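Local coordinates for protein endoglucanase (Clostridium thermocellum, PDB 2YIK) that probably hydrolyses internal beta-1,4-glucosidic bonds of cellulose, as a family 9 glycoside hydrolase, and binds calcium and zinc ions, at residues A[79-84]-A[99-104]; A[108-113]-A[168-173]. One frame throughout, in Å; residues are numbered along the deposited sequence.

Interaction 1 (A[79-84]-A[99-104]); sequences LPLDSQ and VLDPDG. With CA (calcium ion), chain D.
Leu81 is the one residue of 79-84 that reaches 99-104, and both of its methyl groups are used. Leu81 CD2 lies 3.6 Å from Asp101 CB, the closest approach between the two segments. Leu81 CD2 is also 4.1 Å from Leu100 CB. CD1 takes the tip of the other leucine, with Leu81 CD1 and Leu100 CD1 4.1 Å apart. The two leucine side chains cross at about a right angle. With CG anti to the backbone N (chi1 -179°), Leu81 extends both methyl groups toward 99-104. Ile93 of helix 90-100 touches both leucines and extends the apolar patch.

This packed part is small and buried. Beyond it the segments diverge. Residues 82-84 form a turn of their own, an Asx turn in which Asp82 OD1 accepts from Gln84 N at 2.7 Å through its anti lone pair. In the other segment, Pro102, Asp103 and Gly104 lie exposed in a type I beta turn that starts at Asp101, just past the end of the helix.

Asp101 belongs to both regions. Its CB packs on Leu81, while its OD1 binds the calcium ion at 2.6 Å. Asp103 grips the same ion with both carboxylate oxygens, OD1 at 2.6 Å and the longer OD2 at 2.9 Å. Asp105 OD1 and Lys107 O add further ligands. Asp101 OD2 accepts from Gly106 N, which helps fix the turn of the carboxylate. The contact across the segments is therefore purely apolar, whereas the ion, held by its carboxylates and by Lys107 O, probably orders the loop after the helix. The calcium probably offsets the mutual repulsion of the clustered aspartates.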
ATOM      1  N   LEU A  79       4.942 -23.320   8.196  1.00 32.42           N
ATOM      2  CA  LEU A  79       5.405 -22.759   9.464  1.00 30.31           C
ATOM      3  C   LEU A  79       4.941 -23.643  10.623  1.00 30.74           C
ATOM      4  O   LEU A  79       3.753 -23.948  10.728  1.00 30.30           O
ATOM      5  CB  LEU A  79       4.832 -21.357   9.656  1.00 30.08           C
ATOM      6  CG  LEU A  79       5.250 -20.653  10.949  1.00 27.74           C
ATOM      7  CD1 LEU A  79       6.732 -20.349  10.897  1.00 28.38           C
ATOM      8  CD2 LEU A  79       4.462 -19.372  11.124  1.00 28.03           C
ATOM      9  N   PRO A  80       5.867 -24.074  11.502  1.00 30.67           N
ATOM     10  CA  PRO A  80       5.462 -24.921  12.630  1.00 30.42           C
ATOM     11  C   PRO A  80       4.586 -24.161  13.613  1.00 30.19           C
ATOM     12  O   PRO A  80       4.899 -23.038  14.003  1.00 30.40           O
ATOM     13  CB  PRO A  80       6.794 -25.334  13.256  1.00 30.76           C
ATOM     14  CG  PRO A  80       7.725 -25.348  12.083  1.00 30.65           C
ATOM     15  CD  PRO A  80       7.335 -24.060  11.371  1.00 31.43           C
ATOM     16  N   LEU A  81       3.494 -24.788  14.024  1.00 30.96           N
ATOM     17  CA  LEU A  81       2.570 -24.165  14.954  1.00 31.80           C
ATOM     18  C   LEU A  81       2.999 -24.370  16.406  1.00 32.32           C
ATOM     19  O   LEU A  81       2.610 -25.347  17.039  1.00 32.95           O
ATOM     20  CB  LEU A  81       1.160 -24.728  14.733  1.00 30.55           C
ATOM     21  CG  LEU A  81       0.018 -24.186  15.600  1.00 31.48           C
ATOM     22  CD1 LEU A  81      -0.147 -22.687  15.374  1.00 28.05           C
ATOM     23  CD2 LEU A  81      -1.270 -24.926  15.255  1.00 29.29           C
ATOM     24  N   ASP A  82       3.825 -23.461  16.919  1.00 31.30           N
ATOM     25  CA  ASP A  82       4.271 -23.518  18.312  1.00 31.10           C
ATOM     26  C   ASP A  82       4.628 -22.114  18.782  1.00 30.46           C
ATOM     27  O   ASP A  82       4.632 -21.176  17.986  1.00 29.59           O
ATOM     28  CB  ASP A  82       5.461 -24.480  18.495  1.00 32.08           C
ATOM     29  CG  ASP A  82       6.679 -24.083  17.683  1.00 33.68           C
ATOM     30  OD1 ASP A  82       7.235 -22.982  17.902  1.00 34.12           O
ATOM     31  OD2 ASP A  82       7.086 -24.883  16.823  1.00 34.20           O
ATOM     32  N   SER A  83       4.925 -21.971  20.072  1.00 29.90           N
ATOM     33  CA  SER A  83       5.236 -20.665  20.651  1.00 29.78           C
ATOM     34  C   SER A  83       6.603 -20.073  20.331  1.00 30.14           C
ATOM     35  O   SER A  83       6.957 -19.020  20.859  1.00 29.47           O
ATOM     36  CB  SER A  83       5.051 -20.711  22.171  1.00 28.93           C
ATOM     37  OG  SER A  83       5.877 -21.702  22.757  1.00 30.54           O
ATOM     38  N   GLN A  84       7.378 -20.746  19.487  1.00 30.59           N
ATOM     39  CA  GLN A  84       8.687 -20.228  19.112  1.00 32.02           C
ATOM     40  C   GLN A  84       8.665 -19.841  17.640  1.00 31.32           C
ATOM     41  O   GLN A  84       9.172 -18.788  17.264  1.00 31.08           O
ATOM     42  CB  GLN A  84       9.799 -21.260  19.366  1.00 35.78           C
ATOM     43  CG  GLN A  84      10.213 -21.426  20.840  1.00 41.47           C
ATOM     44  CD  GLN A  84       9.276 -22.340  21.629  1.00 46.25           C
ATOM     45  OE1 GLN A  84       8.793 -23.354  21.104  1.00 47.99           O
ATOM     46  NE2 GLN A  84       9.034 -22.002  22.904  1.00 48.47           N
ATOM     47  N   VAL A  99      -8.818 -24.698  14.735  1.00 24.59           N
ATOM     48  CA  VAL A  99      -9.097 -23.629  13.779  1.00 24.90           C
ATOM     49  C   VAL A  99      -7.798 -23.185  13.122  1.00 25.03           C
ATOM     50  O   VAL A  99      -7.764 -22.904  11.929  1.00 27.23           O
ATOM     51  CB  VAL A  99      -9.810 -22.422  14.453  1.00 24.65           C
ATOM     52  CG1 VAL A  99      -9.741 -21.189  13.557  1.00 23.25           C
ATOM     53  CG2 VAL A  99     -11.270 -22.775  14.706  1.00 23.11           C
ATOM     54  N   LEU A 100      -6.723 -23.148  13.898  1.00 25.02           N
ATOM     55  CA  LEU A 100      -5.424 -22.751  13.373  1.00 24.56           C
ATOM     56  C   LEU A 100      -4.806 -23.828  12.481  1.00 26.67           C
ATOM     57  O   LEU A 100      -4.074 -23.518  11.537  1.00 26.83           O
ATOM     58  CB  LEU A 100      -4.456 -22.466  14.523  1.00 24.43           C
ATOM     59  CG  LEU A 100      -4.748 -21.302  15.476  1.00 25.11           C
ATOM     60  CD1 LEU A 100      -3.787 -21.340  16.660  1.00 22.48           C
ATOM     61  CD2 LEU A 100      -4.618 -19.989  14.718  1.00 25.23           C
ATOM     62  N   ASP A 101      -5.121 -25.088  12.775  1.00 25.67           N
ATOM     63  CA  ASP A 101      -4.550 -26.233  12.066  1.00 26.24           C
ATOM     64  C   ASP A 101      -5.585 -27.370  11.924  1.00 27.38           C
ATOM     65  O   ASP A 101      -5.390 -28.464  12.453  1.00 26.71           O
ATOM     66  CB  ASP A 101      -3.315 -26.689  12.878  1.00 27.95           C
ATOM     67  CG  ASP A 101      -2.586 -27.860  12.255  1.00 28.06           C
ATOM     68  OD1 ASP A 101      -2.646 -28.009  11.030  1.00 28.14           O
ATOM     69  OD2 ASP A 101      -1.932 -28.621  12.996  1.00 31.20           O
ATOM     70  N   PRO A 102      -6.680 -27.129  11.173  1.00 27.75           N
ATOM     71  CA  PRO A 102      -7.736 -28.131  10.979  1.00 28.06           C
ATOM     72  C   PRO A 102      -7.247 -29.520  10.575  1.00 29.14           C
ATOM     73  O   PRO A 102      -7.763 -30.523  11.062  1.00 27.43           O
ATOM     74  CB  PRO A 102      -8.619 -27.517   9.888  1.00 28.87           C
ATOM     75  CG  PRO A 102      -8.328 -26.060   9.959  1.00 27.89           C
ATOM     76  CD  PRO A 102      -6.845 -26.033  10.205  1.00 26.77           C
ATOM     77  N   ASP A 103      -6.259 -29.576   9.684  1.00 29.54           N
ATOM     78  CA  ASP A 103      -5.749 -30.861   9.220  1.00 32.21           C
ATOM     79  C   ASP A 103      -4.811 -31.550  10.210  1.00 32.37           C
ATOM     80  O   ASP A 103      -4.426 -32.702  10.007  1.00 33.13           O
ATOM     81  CB  ASP A 103      -5.048 -30.697   7.871  1.00 34.41           C
ATOM     82  CG  ASP A 103      -3.938 -29.688   7.926  1.00 36.04           C
ATOM     83  OD1 ASP A 103      -4.227 -28.506   8.185  1.00 38.82           O
ATOM     84  OD2 ASP A 103      -2.777 -30.079   7.720  1.00 41.25           O
ATOM     85  N   GLY A 104      -4.434 -30.841  11.267  1.00 32.27           N
ATOM     86  CA  GLY A 104      -3.576 -31.417  12.286  1.00 32.37           C
ATOM     87  C   GLY A 104      -2.149 -31.814  11.948  1.00 32.69           C
ATOM     88  O   GLY A 104      -1.554 -32.592  12.690  1.00 33.10           O
TER
HETATM   89 CA    CA D1531      -1.804 -27.546   8.659  1.00 32.19          CA

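Interaction 2 (A[108-113]-A[168-173]); sequences VDVSGG and CTFRDA
Phe170 has the most surface buried here, and its far ring atom CZ does the touching. Two valines meet it. Val110 CG1 lies at the ring edge, near the ring plane, 4.4 Å from Phe170 CZ. Val108 approaches obliquely, with its CB 4.2 Å from Phe170 CZ. CG of Phe170 is anti to the carbonyl carbon (chi1 -61°), which carries the ring on toward the valines.

Cys168 and Val110 bury almost equal areas. The sulfur SG of Cys168 sits 4.1 Å from Val110 CB, and CG1 of the same valine is equally near. Val110 thus bridges the two residues, with CG1 reaching both the sulfur and the ring.

The contact joins the loop after strand 107-108 to a small antiparallel sheet beside the helices of the (alpha/alpha)6 barrel of family 9 enzymes. Strand 169-171 pairs with strand 177-184 in that sheet. Val110 also packs on Cys181 and Val184 of strand 177-184, and Leu79 touches both valines from strand 79-80.

The loop holds its own shape next to this apolar patch. Asp109 OD1 accepts two bonds from Ser111. Ser111 N meets Asp109 OD1 at 2.9 Å, nearly along the C-O axis of the carboxylate, and makes an Asx turn. Ser111 OG reaches Asp109 OD1 at 2.7 Å, on the syn lone pair. Two bonds on one oxygen probably limit rotation of the carboxylate. Farther along the loop, Lys122 NZ bonds to the carbonyl oxygens of Val110 and Gly112.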
ATOM      1  N   VAL A 108       1.274 -24.334   9.562  1.00 30.83           N
ATOM      2  CA  VAL A 108       0.309 -23.428   8.954  1.00 29.45           C
ATOM      3  C   VAL A 108       0.970 -22.783   7.748  1.00 29.09           C
ATOM      4  O   VAL A 108       2.197 -22.693   7.677  1.00 28.78           O
ATOM      5  CB  VAL A 108      -0.172 -22.337   9.933  1.00 29.49           C
ATOM      6  CG1 VAL A 108      -0.904 -22.981  11.110  1.00 28.67           C
ATOM      7  CG2 VAL A 108       1.000 -21.508  10.403  1.00 28.37           C
ATOM      8  N   ASP A 109       0.152 -22.347   6.798  1.00 28.60           N
ATOM      9  CA  ASP A 109       0.645 -21.719   5.582  1.00 28.98           C
ATOM     10  C   ASP A 109       0.496 -20.194   5.612  1.00 29.80           C
ATOM     11  O   ASP A 109      -0.606 -19.665   5.468  1.00 29.19           O
ATOM     12  CB  ASP A 109      -0.109 -22.298   4.379  1.00 29.52           C
ATOM     13  CG  ASP A 109       0.385 -21.753   3.051  1.00 30.12           C
ATOM     14  OD1 ASP A 109       1.316 -20.914   3.036  1.00 28.61           O
ATOM     15  OD2 ASP A 109      -0.167 -22.168   2.008  1.00 31.43           O
ATOM     16  N   VAL A 110       1.604 -19.486   5.817  1.00 29.69           N
ATOM     17  CA  VAL A 110       1.568 -18.025   5.823  1.00 29.35           C
ATOM     18  C   VAL A 110       2.465 -17.516   4.695  1.00 29.20           C
ATOM     19  O   VAL A 110       3.100 -16.464   4.800  1.00 29.96           O
ATOM     20  CB  VAL A 110       2.030 -17.422   7.179  1.00 27.43           C
ATOM     21  CG1 VAL A 110       1.009 -17.739   8.263  1.00 27.15           C
ATOM     22  CG2 VAL A 110       3.390 -17.949   7.557  1.00 27.36           C
ATOM     23  N   SER A 111       2.494 -18.280   3.608  1.00 28.04           N
ATOM     24  CA  SER A 111       3.288 -17.942   2.438  1.00 27.04           C
ATOM     25  C   SER A 111       2.504 -17.025   1.503  1.00 26.44           C
ATOM     26  O   SER A 111       1.282 -16.894   1.610  1.00 26.27           O
ATOM     27  CB  SER A 111       3.679 -19.209   1.674  1.00 27.89           C
ATOM     28  OG  SER A 111       2.565 -19.748   0.979  1.00 29.87           O
ATOM     29  N   GLY A 112       3.226 -16.392   0.586  1.00 26.01           N
ATOM     30  CA  GLY A 112       2.596 -15.505  -0.372  1.00 26.73           C
ATOM     31  C   GLY A 112       2.846 -14.039  -0.093  1.00 26.96           C
ATOM     32  O   GLY A 112       3.670 -13.686   0.748  1.00 26.63           O
ATOM     33  N   GLY A 113       2.131 -13.177  -0.801  1.00 26.00           N
ATOM     34  CA  GLY A 113       2.320 -11.758  -0.584  1.00 26.89           C
ATOM     35  C   GLY A 113       3.614 -11.222  -1.175  1.00 26.80           C
ATOM     36  O   GLY A 113       4.203 -11.826  -2.078  1.00 25.94           O
ATOM     37  N   CYS A 168      -3.929 -15.766   5.659  1.00 26.10           N
ATOM     38  CA  CYS A 168      -3.385 -15.434   6.976  1.00 25.46           C
ATOM     39  C   CYS A 168      -4.448 -15.109   8.019  1.00 24.81           C
ATOM     40  O   CYS A 168      -4.137 -14.878   9.189  1.00 23.46           O
ATOM     41  CB  CYS A 168      -2.397 -14.270   6.853  1.00 24.40           C
ATOM     42  SG  CYS A 168      -0.810 -14.730   6.087  1.00 25.55           S
ATOM     43  N   THR A 169      -5.704 -15.078   7.590  1.00 24.19           N
ATOM     44  CA  THR A 169      -6.794 -14.800   8.509  1.00 24.10           C
ATOM     45  C   THR A 169      -7.417 -16.139   8.883  1.00 24.94           C
ATOM     46  O   THR A 169      -8.109 -16.759   8.072  1.00 24.36           O
ATOM     47  CB  THR A 169      -7.873 -13.898   7.873  1.00 24.02           C
ATOM     48  OG1 THR A 169      -7.263 -12.705   7.359  1.00 24.43           O
ATOM     49  CG2 THR A 169      -8.926 -13.513   8.915  1.00 21.24           C
ATOM     50  N   PHE A 170      -7.146 -16.584  10.105  1.00 23.82           N
ATOM     51  CA  PHE A 170      -7.666 -17.847  10.615  1.00 24.80           C
ATOM     52  C   PHE A 170      -9.000 -17.592  11.317  1.00 24.04           C
ATOM     53  O   PHE A 170      -9.046 -16.958  12.377  1.00 24.96           O
ATOM     54  CB  PHE A 170      -6.634 -18.462  11.562  1.00 23.53           C
ATOM     55  CG  PHE A 170      -5.327 -18.766  10.893  1.00 24.64           C
ATOM     56  CD1 PHE A 170      -4.368 -17.766  10.732  1.00 24.21           C
ATOM     57  CD2 PHE A 170      -5.088 -20.017  10.331  1.00 24.63           C
ATOM     58  CE1 PHE A 170      -3.193 -18.008  10.022  1.00 24.99           C
ATOM     59  CE2 PHE A 170      -3.914 -20.270   9.621  1.00 25.10           C
ATOM     60  CZ  PHE A 170      -2.968 -19.261   9.462  1.00 25.74           C
ATOM     61  N   ARG A 171     -10.078 -18.077  10.704  1.00 23.99           N
ATOM     62  CA  ARG A 171     -11.431 -17.884  11.222  1.00 24.67           C
ATOM     63  C   ARG A 171     -12.117 -19.201  11.578  1.00 25.51           C
ATOM     64  O   ARG A 171     -11.809 -20.242  10.993  1.00 24.44           O
ATOM     65  CB  ARG A 171     -12.284 -17.170  10.165  1.00 25.64           C
ATOM     66  CG  ARG A 171     -11.640 -15.939   9.548  1.00 26.77           C
ATOM     67  CD  ARG A 171     -12.296 -15.597   8.212  1.00 28.25           C
ATOM     68  NE  ARG A 171     -13.649 -15.073   8.367  1.00 30.21           N
ATOM     69  CZ  ARG A 171     -14.524 -14.949   7.370  1.00 29.00           C
ATOM     70  NH1 ARG A 171     -14.195 -15.319   6.139  1.00 30.45           N
ATOM     71  NH2 ARG A 171     -15.724 -14.435   7.599  1.00 29.59           N
ATOM     72  N   ASP A 172     -13.045 -19.162  12.532  1.00 25.75           N
ATOM     73  CA  ASP A 172     -13.774 -20.375  12.865  1.00 27.61           C
ATOM     74  C   ASP A 172     -14.849 -20.509  11.779  1.00 27.81           C
ATOM     75  O   ASP A 172     -15.004 -19.603  10.948  1.00 26.88           O
ATOM     76  CB  ASP A 172     -14.363 -20.315  14.287  1.00 28.30           C
ATOM     77  CG  ASP A 172     -15.418 -19.243  14.463  1.00 29.19           C
ATOM     78  OD1 ASP A 172     -15.962 -18.721  13.466  1.00 29.93           O
ATOM     79  OD2 ASP A 172     -15.718 -18.932  15.634  1.00 32.52           O
ATOM     80  N   ALA A 173     -15.568 -21.626  11.764  1.00 27.60           N
ATOM     81  CA  ALA A 173     -16.571 -21.871  10.731  1.00 28.43           C
ATOM     82  C   ALA A 173     -17.673 -20.833  10.638  1.00 28.33           C
ATOM     83  O   ALA A 173     -18.318 -20.718   9.604  1.00 30.95           O
ATOM     84  CB  ALA A 173     -17.175 -23.268  10.901  1.00 27.83           C
TER

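In the fold
From the N terminus, the chain passes strand 79-80 and helix 90-100 before 99-104 returns to 79-84. Interaction 1 closes this short loop, which is mostly helix. The calcium-binding loop follows and leads into strand 107-108, which pairs antiparallel with 79-80. Interaction 2 opens there and closes a longer, largely helical excursion at strand 169-171. The two contacts run in series and neither nest nor cross. Their centres lie about 10 Å apart, and they touch directly. Leu79 O probably accepts a hydrogen bond from Val108 N, and Leu100 O packs near Phe170 CE2. Together they tie the two-stranded sheet and helix 90-100 to the four-stranded sheet.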